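Local coordinates for protein glutamate--tRNA ligase, cytoplasmic (Saccharomyces cerevisiae, PDB 2HRA) that attaches glutamate to tRNA(Glu) using ATP, and here is represented by its N-terminal GST-fold domain, which joins the synthetase to the cofactor Arc1p, at residues T70-N75 against L99-L104; F128-G131 against Y135-A138; Q114-L119 against G153-N158; N44-N49 against A82-N87. All coordinates share one frame; numbering follows the deposited sequence.

Interaction 1: T70-N75 against L99-L104; sequences TEDVFN and LAQKEL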
loop_
_atom_site.group_PDB
_atom_site.type_symbol
_atom_site.label_atom_id
_atom_site.label_comp_id
_atom_site.label_asym_id
_atom_site.label_seq_id
_atom_site.Cartn_x
_atom_site.Cartn_y
_atom_site.Cartn_z
ATOM N N THR A 70 5.363 -15.107 -4.623
ATOM C CA THR A 70 3.954 -14.694 -4.515
ATOM C C THR A 70 3.422 -14.552 -3.074
ATOM O O THR A 70 2.324 -14.018 -2.857
ATOM C CB THR A 70 3.031 -15.740 -5.211
ATOM O OG1 THR A 70 3.343 -17.046 -4.724
ATOM C CG2 THR A 70 3.209 -15.727 -6.702
ATOM N N GLU A 71 4.176 -15.045 -2.097
ATOM C CA GLU A 71 3.747 -15.048 -0.702
ATOM C C GLU A 71 4.500 -13.954 0.057
ATOM O O GLU A 71 5.679 -13.768 -0.151
ATOM C CB GLU A 71 4.039 -16.420 -0.076
ATOM C CG GLU A 71 3.919 -16.491 1.455
ATOM C CD GLU A 71 4.076 -17.909 2.009
ATOM O OE1 GLU A 71 4.381 -18.853 1.227
ATOM O OE2 GLU A 71 3.889 -18.068 3.246
ATOM N N ASP A 72 3.803 -13.235 0.928
ATOM C CA ASP A 72 4.433 -12.238 1.794
ATOM C C ASP A 72 5.197 -11.228 0.945
ATOM O O ASP A 72 6.333 -10.887 1.268
ATOM C CB ASP A 72 5.361 -12.954 2.788
ATOM C CG ASP A 72 5.588 -12.183 4.099
ATOM O OD1 ASP A 72 4.792 -11.282 4.464
ATOM O OD2 ASP A 72 6.605 -12.515 4.777
ATOM N N VAL A 73 4.563 -10.738 -0.128
ATOM C CA VAL A 73 5.246 -9.874 -1.108
ATOM C C VAL A 73 5.698 -8.521 -0.505
ATOM O O VAL A 73 6.854 -8.106 -0.695
ATOM C CB VAL A 73 4.361 -9.618 -2.366
ATOM C CG1 VAL A 73 5.005 -8.569 -3.269
ATOM C CG2 VAL A 73 4.102 -10.934 -3.154
ATOM N N PHE A 74 4.800 -7.839 0.205
ATOM C CA PHE A 74 5.129 -6.571 0.846
ATOM C C PHE A 74 6.407 -6.715 1.653
ATOM O O PHE A 74 7.382 -5.964 1.452
ATOM C CB PHE A 74 4.020 -6.087 1.770
ATOM C CG PHE A 74 4.278 -4.713 2.343
ATOM C CD1 PHE A 74 4.188 -3.588 1.540
ATOM C CD2 PHE A 74 4.610 -4.552 3.679
ATOM C CE1 PHE A 74 4.438 -2.314 2.060
ATOM C CE2 PHE A 74 4.840 -3.287 4.204
ATOM C CZ PHE A 74 4.749 -2.165 3.392
ATOM N N ASN A 75 6.409 -7.675 2.574
ATOM C CA ASN A 75 7.552 -7.841 3.451
ATOM C C ASN A 75 8.834 -8.212 2.715
ATOM O O ASN A 75 9.940 -7.899 3.176
ATOM C CB ASN A 75 7.260 -8.882 4.508
ATOM C CG ASN A 75 6.375 -8.355 5.617
ATOM O OD1 ASN A 75 6.558 -7.238 6.110
ATOM N ND2 ASN A 75 5.417 -9.173 6.036
ATOM N N LEU A 99 -1.592 -5.613 10.876
ATOM C CA LEU A 99 -2.940 -5.033 10.946
ATOM C C LEU A 99 -3.469 -4.656 9.565
ATOM O O LEU A 99 -4.629 -4.917 9.231
ATOM C CB LEU A 99 -2.964 -3.778 11.846
ATOM C CG LEU A 99 -4.379 -3.187 12.013
ATOM C CD1 LEU A 99 -5.274 -4.108 12.847
ATOM C CD2 LEU A 99 -4.348 -1.783 12.590
ATOM N N ALA A 100 -2.613 -4.039 8.750
ATOM C CA ALA A 100 -3.016 -3.619 7.425
ATOM C C ALA A 100 -3.375 -4.832 6.565
ATOM O O ALA A 100 -4.403 -4.861 5.912
ATOM C CB ALA A 100 -1.867 -2.786 6.750
ATOM N N GLN A 101 -2.535 -5.853 6.601
ATOM C CA GLN A 101 -2.656 -6.961 5.655
ATOM C C GLN A 101 -3.658 -7.979 6.123
ATOM O O GLN A 101 -4.234 -8.666 5.309
ATOM C CB GLN A 101 -1.294 -7.640 5.411
ATOM C CG GLN A 101 -0.247 -6.701 4.816
ATOM C CD GLN A 101 0.973 -7.405 4.197
ATOM O OE1 GLN A 101 1.860 -7.904 4.894
ATOM N NE2 GLN A 101 1.041 -7.378 2.877
ATOM N N LYS A 102 -3.854 -8.082 7.434
ATOM C CA LYS A 102 -4.782 -9.052 8.009
ATOM C C LYS A 102 -6.130 -8.470 8.372
ATOM O O LYS A 102 -7.112 -9.198 8.415
ATOM C CB LYS A 102 -4.183 -9.690 9.253
ATOM C CG LYS A 102 -2.985 -10.548 8.968
ATOM C CD LYS A 102 -2.250 -10.901 10.238
ATOM C CE LYS A 102 -0.926 -11.610 9.932
ATOM N NZ LYS A 102 -0.479 -12.425 11.095
ATOM N N GLU A 103 -6.188 -7.166 8.648
ATOM C CA GLU A 103 -7.417 -6.579 9.146
ATOM C C GLU A 103 -7.964 -5.425 8.308
ATOM O O GLU A 103 -9.149 -5.434 7.998
ATOM C CB GLU A 103 -7.251 -6.187 10.615
ATOM C CG GLU A 103 -6.466 -7.215 11.411
ATOM C CD GLU A 103 -7.011 -7.419 12.780
ATOM O OE1 GLU A 103 -7.049 -6.417 13.524
ATOM O OE2 GLU A 103 -7.403 -8.570 13.116
ATOM N N LEU A 104 -7.140 -4.457 7.908
ATOM C CA LEU A 104 -7.671 -3.291 7.202
ATOM C C LEU A 104 -8.151 -3.556 5.769
ATOM O O LEU A 104 -8.934 -2.756 5.227
ATOM C CB LEU A 104 -6.681 -2.114 7.211
ATOM C CG LEU A 104 -6.288 -1.515 8.571
ATOM C CD1 LEU A 104 -5.216 -0.470 8.377
ATOM C CD2 LEU A 104 -7.507 -0.917 9.291
HETATM O O HOH W 1 3.912 -9.254 3.498
HETATM O O HOH W 2 2.164 -8.690 0.697
#
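Asp72 and Gln101 approach each other with a water between them. This water donates to Asp72 OD1, at a doubtfully short separation, and to Gln101 OE1 at 2.8 Å. Asp72 occupies the N-cap position of helix 73-80, yet its carboxylate makes no capping bond, and the N-H groups of Phe74 and Asn75 look to water instead. Phe74 N donates to a second water, which also accepts from Gln101 NE2 at 2.8 Å. With CG anti to the backbone N (chi1 -174°), the Phe74 ring runs off between Val140, Ala141 and Ala39, and it is CB that packs on Gln101 NE2 at 3.4 Å. The contact spans the junction of a GST fold: helix 73-80 belongs to the thioredoxin-like half, and helix 90-104 opens the all-helical half. Gln101, its chain extended beyond CG, reaches over with both ends of its amide used by water. Asn75 N donates to the first water at 3.1 Å, and Asn75 ND2 gives Asp72 OD1 a nearly straight bond of 2.7 Å (159° at the hydrogen), arriving on the syn side of the carboxylate. With an alanine in place of Asn75, Asp72 OD1 is likely to lose its amide donor and the carboxylate to swing more freely. The Asn75 amide stands almost perpendicular to that of Gln101, with Asn75 ND2 3.9 Å from Gln101 OE1.

Interaction 2: F128-G131 against Y135-A138; sequences FILG and YSAA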
loop_
_atom_site.group_PDB
_atom_site.type_symbol
_atom_site.label_atom_id
_atom_site.label_comp_id
_atom_site.label_asym_id
_atom_site.label_seq_id
_atom_site.Cartn_x
_atom_site.Cartn_y
_atom_site.Cartn_z
ATOM N N PHE A 128 2.742 10.325 11.812
ATOM C CA PHE A 128 2.860 9.009 11.206
ATOM C C PHE A 128 2.764 7.944 12.288
ATOM O O PHE A 128 2.934 8.232 13.449
ATOM C CB PHE A 128 4.175 8.908 10.438
ATOM C CG PHE A 128 4.271 9.904 9.335
ATOM C CD1 PHE A 128 5.273 10.846 9.316
ATOM C CD2 PHE A 128 3.292 9.958 8.370
ATOM C CE1 PHE A 128 5.326 11.793 8.317
ATOM C CE2 PHE A 128 3.340 10.891 7.387
ATOM C CZ PHE A 128 4.355 11.813 7.363
ATOM N N ILE A 129 2.490 6.712 11.882
ATOM C CA ILE A 129 2.105 5.648 12.817
ATOM C C ILE A 129 3.122 5.399 13.914
ATOM O O ILE A 129 2.757 5.240 15.087
ATOM C CB ILE A 129 1.749 4.333 12.068
ATOM C CG1 ILE A 129 0.368 4.516 11.396
ATOM C CG2 ILE A 129 1.739 3.155 13.062
ATOM C CD1 ILE A 129 0.001 3.478 10.284
ATOM N N LEU A 130 4.400 5.443 13.554
ATOM C CA LEU A 130 5.448 5.175 14.516
ATOM C C LEU A 130 6.091 6.435 15.054
ATOM O O LEU A 130 6.995 6.350 15.871
ATOM C CB LEU A 130 6.495 4.223 13.945
ATOM C CG LEU A 130 5.993 2.829 13.608
ATOM C CD1 LEU A 130 7.118 2.040 12.973
ATOM C CD2 LEU A 130 5.436 2.139 14.878
ATOM N N GLY A 131 5.619 7.599 14.626
ATOM C CA GLY A 131 5.963 8.838 15.300
ATOM C C GLY A 131 7.298 9.433 14.901
ATOM O O GLY A 131 7.886 10.185 15.675
ATOM N N TYR A 135 7.644 9.032 7.179
ATOM C CA TYR A 135 6.756 7.851 7.256
ATOM C C TYR A 135 7.599 6.587 7.164
ATOM O O TYR A 135 8.796 6.607 6.779
ATOM C CB TYR A 135 5.613 7.843 6.219
ATOM C CG TYR A 135 6.084 7.925 4.776
ATOM C CD1 TYR A 135 6.678 6.829 4.135
ATOM C CD2 TYR A 135 5.936 9.089 4.055
ATOM C CE1 TYR A 135 7.128 6.927 2.832
ATOM C CE2 TYR A 135 6.377 9.181 2.738
ATOM C CZ TYR A 135 6.975 8.108 2.134
ATOM O OH TYR A 135 7.426 8.228 0.832
ATOM N N SER A 136 6.994 5.488 7.569
ATOM C CA SER A 136 7.643 4.183 7.549
ATOM C C SER A 136 6.796 3.191 6.769
ATOM O O SER A 136 5.709 3.507 6.268
ATOM C CB SER A 136 7.837 3.687 8.987
ATOM O OG SER A 136 6.568 3.305 9.517
ATOM N N ALA A 137 7.292 1.969 6.712
ATOM C CA ALA A 137 6.606 0.848 6.095
ATOM C C ALA A 137 5.267 0.624 6.735
ATOM O O ALA A 137 4.338 0.123 6.088
ATOM C CB ALA A 137 7.492 -0.459 6.194
ATOM N N ALA A 138 5.144 0.949 8.017
ATOM C CA ALA A 138 3.853 0.819 8.683
ATOM C C ALA A 138 2.786 1.677 7.958
ATOM O O ALA A 138 1.652 1.243 7.717
ATOM C CB ALA A 138 3.991 1.217 10.180
HETATM O O HOH W 3 5.602 5.318 11.006
#
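Phe128 to Gly131 form a type I turn, closed by Gly131 N to Phe128 O at 3.0 Å, and the chain returns past it into helix 137-148, with the CA atoms of Phe128 and Tyr135 5.7 Å apart. Tyr135 presents its near end rather than its ring: CB sits over one face of the Phe128 ring as a CH-pi contact, 3.9 Å from the centroid and 15° off the normal, and Tyr135 N lies over the same face, nearer CD1. Replacing Phe128 by an alanine would probably uncover Tyr135 CB and open a gap beside Leu170 and Leu171. Ile129 turns CG2 to Ala138 CB at 4.1 Å, and Leu130 brings CD1 to Ser136 OG at 3.7 Å. With OG between its backbone N and carbonyl carbon (chi1 72°), Ser136 caps the helix by accepting from Ala138 N at 3.1 Å. A water joins this OG to Leu130 N. Asp139 takes the N-H groups of Ser136 and Ile129, the first completing a Ser-x-x-Asp capping box as in other GST folds. Turn and helix start are thus tied through water and Asp139, while apolar packing holds part of the Arc1p-interacting region against the helix.

Interaction 3: Q114-L119 against G153-N158; sequences QSLETL and GSIIKN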
loop_
_atom_site.group_PDB
_atom_site.type_symbol
_atom_site.label_atom_id
_atom_site.label_comp_id
_atom_site.label_asym_id
_atom_site.label_seq_id
_atom_site.Cartn_x
_atom_site.Cartn_y
_atom_site.Cartn_z
ATOM N N GLN A 114 -13.375 -1.415 14.383
ATOM C CA GLN A 114 -12.470 -1.590 15.501
ATOM C C GLN A 114 -11.047 -1.299 15.071
ATOM O O GLN A 114 -10.282 -0.660 15.792
ATOM C CB GLN A 114 -12.501 -3.025 16.011
ATOM C CG GLN A 114 -13.815 -3.539 16.561
ATOM C CD GLN A 114 -13.711 -5.036 16.944
ATOM O OE1 GLN A 114 -12.723 -5.458 17.577
ATOM N NE2 GLN A 114 -14.710 -5.842 16.534
ATOM N N SER A 115 -10.664 -1.821 13.916
ATOM C CA SER A 115 -9.263 -1.707 13.475
ATOM C C SER A 115 -8.951 -0.228 13.193
ATOM O O SER A 115 -7.872 0.282 13.505
ATOM C CB SER A 115 -9.026 -2.615 12.249
ATOM O OG SER A 115 -9.397 -3.972 12.552
ATOM N N LEU A 116 -9.901 0.461 12.592
ATOM C CA LEU A 116 -9.778 1.880 12.336
ATOM C C LEU A 116 -9.696 2.705 13.620
ATOM O O LEU A 116 -9.080 3.773 13.639
ATOM C CB LEU A 116 -10.977 2.374 11.482
ATOM C CG LEU A 116 -10.949 2.030 9.988
ATOM C CD1 LEU A 116 -12.296 2.308 9.325
ATOM C CD2 LEU A 116 -9.790 2.798 9.292
ATOM N N GLU A 117 -10.313 2.217 14.693
ATOM C CA GLU A 117 -10.252 2.913 15.987
ATOM C C GLU A 117 -8.868 2.790 16.573
ATOM O O GLU A 117 -8.335 3.744 17.153
ATOM C CB GLU A 117 -11.269 2.343 16.960
ATOM C CG GLU A 117 -11.312 3.005 18.340
ATOM C CD GLU A 117 -11.378 4.525 18.304
ATOM O OE1 GLU A 117 -12.232 5.033 17.558
ATOM O OE2 GLU A 117 -10.558 5.194 19.000
ATOM N N THR A 118 -8.311 1.596 16.442
ATOM C CA THR A 118 -6.959 1.346 16.919
ATOM C C THR A 118 -5.943 2.270 16.241
ATOM O O THR A 118 -5.055 2.840 16.912
ATOM C CB THR A 118 -6.592 -0.124 16.704
ATOM O OG1 THR A 118 -7.510 -0.928 17.450
ATOM C CG2 THR A 118 -5.176 -0.402 17.198
ATOM N N LEU A 119 -6.035 2.373 14.915
ATOM C CA LEU A 119 -5.153 3.244 14.133
ATOM C C LEU A 119 -5.386 4.739 14.467
ATOM O O LEU A 119 -4.444 5.542 14.591
ATOM C CB LEU A 119 -5.387 2.991 12.640
ATOM C CG LEU A 119 -4.542 3.739 11.588
ATOM C CD1 LEU A 119 -2.993 3.534 11.827
ATOM C CD2 LEU A 119 -4.958 3.356 10.148
ATOM N N GLY A 153 -14.065 4.532 3.884
ATOM C CA GLY A 153 -14.253 5.965 3.755
ATOM C C GLY A 153 -15.318 6.459 4.690
ATOM O O GLY A 153 -15.088 7.374 5.466
ATOM N N SER A 154 -16.495 5.834 4.603
ATOM C CA SER A 154 -17.644 6.207 5.399
ATOM C C SER A 154 -17.469 5.917 6.886
ATOM O O SER A 154 -17.981 6.654 7.715
ATOM C CB SER A 154 -18.879 5.471 4.886
ATOM O OG SER A 154 -18.833 5.480 3.486
ATOM N N ILE A 155 -16.733 4.865 7.219
ATOM C CA ILE A 155 -16.523 4.546 8.626
ATOM C C ILE A 155 -15.694 5.619 9.304
ATOM O O ILE A 155 -16.022 6.091 10.411
ATOM C CB ILE A 155 -15.926 3.182 8.823
ATOM C CG1 ILE A 155 -16.918 2.119 8.358
ATOM C CG2 ILE A 155 -15.621 2.948 10.326
ATOM C CD1 ILE A 155 -16.365 0.757 8.407
ATOM N N ILE A 156 -14.648 6.014 8.602
ATOM C CA ILE A 156 -13.725 7.007 9.064
ATOM C C ILE A 156 -14.467 8.310 9.330
ATOM O O ILE A 156 -14.199 9.008 10.295
ATOM C CB ILE A 156 -12.640 7.246 8.001
ATOM C CG1 ILE A 156 -11.642 6.086 8.002
ATOM C CG2 ILE A 156 -11.947 8.614 8.214
ATOM C CD1 ILE A 156 -10.825 6.017 6.722
ATOM N N LYS A 157 -15.403 8.626 8.459
ATOM C CA LYS A 157 -16.197 9.838 8.617
ATOM C C LYS A 157 -17.201 9.726 9.757
ATOM O O LYS A 157 -17.200 10.524 10.694
ATOM C CB LYS A 157 -16.876 10.142 7.301
ATOM C CG LYS A 157 -17.956 11.176 7.410
ATOM C CD LYS A 157 -18.493 11.513 6.044
ATOM C CE LYS A 157 -19.713 12.374 6.174
ATOM N NZ LYS A 157 -19.409 13.646 6.913
ATOM N N ASN A 158 -18.019 8.688 9.704
ATOM C CA ASN A 158 -19.198 8.559 10.579
ATOM C C ASN A 158 -18.835 8.198 12.039
ATOM O O ASN A 158 -19.597 8.479 12.962
ATOM C CB ASN A 158 -20.150 7.543 9.971
ATOM C CG ASN A 158 -20.943 8.129 8.792
ATOM O OD1 ASN A 158 -21.404 9.253 8.871
ATOM N ND2 ASN A 158 -21.109 7.374 7.731
#
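Within the all-helical half of the GST fold, helix 109-122 packs on the short helix 152-158 through Leu116, which meets two consecutive isoleucines, Ile155 and Ile156. The backbones come closest at Leu116 and Ile156, whose CA atoms are 7.3 Å apart. Leu116 CD1 meets Ile155 chiefly: it pushes against the branch methyl, CG2, at 3.5 Å, a tight approach, and is 3.8 Å from Ile155 CB. The same Leu116 CD1 also comes within 4.1 Å of Ile156 CG1. The other methyl, Leu116 CD2, rests on that Ile156 methylene, with CG1 at 4.0 Å. Both isoleucine side chains run roughly at right angles to the leucine, so that it meets them across their length rather than alongside. Ile155 CG2 can face Leu116 because it stands anti to the backbone N, with CG1 in turn anti to the carbonyl carbon (chi1 -65°). The contact is wholly apolar and largely buried. Ile155 continues it along helix 109-122 onto Phe109 and Leu112, and Ile156 carries it onto Val164 and Ser165, which lie in an Arc1p-interacting region. The result is a helix-to-helix contact within the helical half of the GST fold.

Interaction 4: N44-N49 against A82-N87; sequences NALAPN and AAIFDN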
loop_
_atom_site.group_PDB
_atom_site.type_symbol
_atom_site.label_atom_id
_atom_site.label_comp_id
_atom_site.label_asym_id
_atom_site.label_seq_id
_atom_site.Cartn_x
_atom_site.Cartn_y
_atom_site.Cartn_z
ATOM N N ASN A 44 12.143 3.191 -5.864
ATOM C CA ASN A 44 12.679 3.801 -7.094
ATOM C C ASN A 44 12.845 5.313 -7.000
ATOM O O ASN A 44 13.691 5.871 -7.696
ATOM C CB ASN A 44 11.826 3.471 -8.311
ATOM C CG ASN A 44 11.901 2.006 -8.727
ATOM O OD1 ASN A 44 12.931 1.329 -8.625
ATOM N ND2 ASN A 44 10.812 1.529 -9.244
ATOM N N ALA A 45 12.029 5.972 -6.162
ATOM C CA ALA A 45 12.201 7.391 -5.875
ATOM C C ALA A 45 13.569 7.697 -5.285
ATOM O O ALA A 45 14.173 8.696 -5.637
ATOM C CB ALA A 45 11.133 7.894 -4.939
ATOM N N LEU A 46 14.029 6.829 -4.376
ATOM C CA LEU A 46 15.312 6.993 -3.673
ATOM C C LEU A 46 16.474 6.203 -4.238
ATOM O O LEU A 46 17.611 6.417 -3.848
ATOM C CB LEU A 46 15.150 6.575 -2.213
ATOM C CG LEU A 46 14.091 7.309 -1.420
ATOM C CD1 LEU A 46 14.067 6.745 -0.023
ATOM C CD2 LEU A 46 14.411 8.807 -1.426
ATOM N N ALA A 47 16.190 5.291 -5.154
ATOM C CA ALA A 47 17.228 4.458 -5.728
ATOM C C ALA A 47 16.717 4.012 -7.090
ATOM O O ALA A 47 16.197 2.903 -7.219
ATOM C CB ALA A 47 17.505 3.275 -4.829
ATOM N N PRO A 48 16.763 4.931 -8.077
ATOM C CA PRO A 48 16.124 4.685 -9.360
ATOM C C PRO A 48 16.567 3.394 -10.031
ATOM O O PRO A 48 17.698 2.973 -9.873
ATOM C CB PRO A 48 16.427 5.956 -10.184
ATOM C CG PRO A 48 17.446 6.738 -9.398
ATOM C CD PRO A 48 17.294 6.306 -7.976
ATOM N N ASN A 49 15.626 2.750 -10.710
ATOM C CA ASN A 49 15.874 1.527 -11.449
ATOM C C ASN A 49 16.150 0.338 -10.539
ATOM O O ASN A 49 16.853 -0.590 -10.931
ATOM C CB ASN A 49 17.034 1.708 -12.414
ATOM C CG ASN A 49 17.086 0.628 -13.456
ATOM O OD1 ASN A 49 18.128 0.016 -13.680
ATOM N ND2 ASN A 49 15.939 0.356 -14.079
ATOM N N ALA A 82 16.104 -3.062 2.476
ATOM C CA ALA A 82 16.178 -2.662 3.884
ATOM C C ALA A 82 16.877 -1.317 4.081
ATOM O O ALA A 82 16.552 -0.583 5.015
ATOM C CB ALA A 82 16.870 -3.745 4.699
ATOM N N ALA A 83 17.799 -0.990 3.175
ATOM C CA ALA A 83 18.467 0.309 3.140
ATOM C C ALA A 83 17.502 1.469 3.026
ATOM O O ALA A 83 17.746 2.523 3.610
ATOM C CB ALA A 83 19.476 0.367 1.976
ATOM N N ILE A 84 16.420 1.276 2.270
ATOM C CA ILE A 84 15.377 2.283 2.119
ATOM C C ILE A 84 14.387 2.274 3.292
ATOM O O ILE A 84 14.072 3.325 3.853
ATOM C CB ILE A 84 14.634 2.112 0.754
ATOM C CG1 ILE A 84 15.658 2.418 -0.372
ATOM C CG2 ILE A 84 13.332 2.994 0.687
ATOM C CD1 ILE A 84 15.054 2.597 -1.742
ATOM N N PHE A 85 13.898 1.086 3.633
ATOM C CA PHE A 85 12.955 0.928 4.741
ATOM C C PHE A 85 13.754 0.732 6.021
ATOM O O PHE A 85 13.865 -0.372 6.532
ATOM C CB PHE A 85 11.996 -0.225 4.435
ATOM C CG PHE A 85 11.174 0.032 3.219
ATOM C CD1 PHE A 85 11.499 -0.560 2.002
ATOM C CD2 PHE A 85 10.144 0.959 3.265
ATOM C CE1 PHE A 85 10.763 -0.261 0.859
ATOM C CE2 PHE A 85 9.409 1.258 2.139
ATOM C CZ PHE A 85 9.730 0.644 0.921
ATOM N N ASP A 86 14.334 1.837 6.499
ATOM C CA ASP A 86 15.348 1.831 7.555
ATOM C C ASP A 86 14.897 2.513 8.838
ATOM O O ASP A 86 15.722 2.731 9.715
ATOM C CB ASP A 86 16.632 2.539 7.069
ATOM C CG ASP A 86 16.443 4.045 6.834
ATOM O OD1 ASP A 86 15.312 4.576 6.977
ATOM O OD2 ASP A 86 17.445 4.717 6.497
ATOM N N ASN A 87 13.618 2.886 8.927
ATOM C CA ASN A 87 13.083 3.558 10.116
ATOM C C ASN A 87 11.926 2.791 10.750
ATOM O O ASN A 87 11.011 2.346 10.067
ATOM C CB ASN A 87 12.687 5.014 9.814
ATOM C CG ASN A 87 11.521 5.145 8.840
ATOM O OD1 ASN A 87 11.279 4.285 7.982
ATOM N ND2 ASN A 87 10.797 6.246 8.963
#
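Ile84, the residue that meets Leu46 and Ala47, also covers a ring: its CG2 methyl lies 4.1 Å above the plane of the neighbouring Phe85 ring, over the centre of one face. Ala39 and Val43 of helix 34-46 touch the same Phe85 side chain, which therefore packs back on the helix that ends in Leu46. A second flat group, the Asn44 amide, is bonded at both ends to backbone just past the helix: OD1 accepts from Ser50 N and ND2 donates to Ile51 O, tying the last turn of the helix to the start of strand 51-56.

Across the contact the meeting is apolar, mostly methyl on methyl. Leu46 CD1 touches Ile84 CG2 at 3.9 Å, the two side chains lying at a slant to one another. The longer arm of Ile84 ends in CD1, which sits 4.0 Å from Ala47 CB and equally far from Leu46 CB, so it tucks in where the chain leaves the helix. Two branches of one isoleucine are used at once: with CG1 anti to the carbonyl carbon (chi1 -66°), CG2 is set anti to the backbone N and serves both Leu46 and the Phe85 ring. Beyond Ile84 the chain bends in an inverse gamma turn centred on Phe85, with a weak bond from Asp86 N to Ile84 O. Asp86 forms a salt bridge with Lys134. The patch lies at the surface and joins the end of the first helix of the thioredoxin-like half to the linker that leads into the helical half, the two-part layout of GST folds.

From the N terminus, residues 44-49 are the first to enter a contact, and interaction 4 closes when the chain reaches 82-87. Interaction 1 has opened by then, at 70-75, and closes only at 99-104, so the two cross: together they bind the thioredoxin-like half to the interdomain linker and to helix 90-104. The remaining pair lies in the helical half. Interaction 3 spans 114-119 to 153-158, and the short loop of interaction 2 is contained within it. Ile129 CD1 meets Leu119 CD1 between these two, Phe74 CZ reaches Ala137 O between interactions 1 and 2, and Asn87 ND2 probably bonds Tyr135 O between interactions 4 and 2.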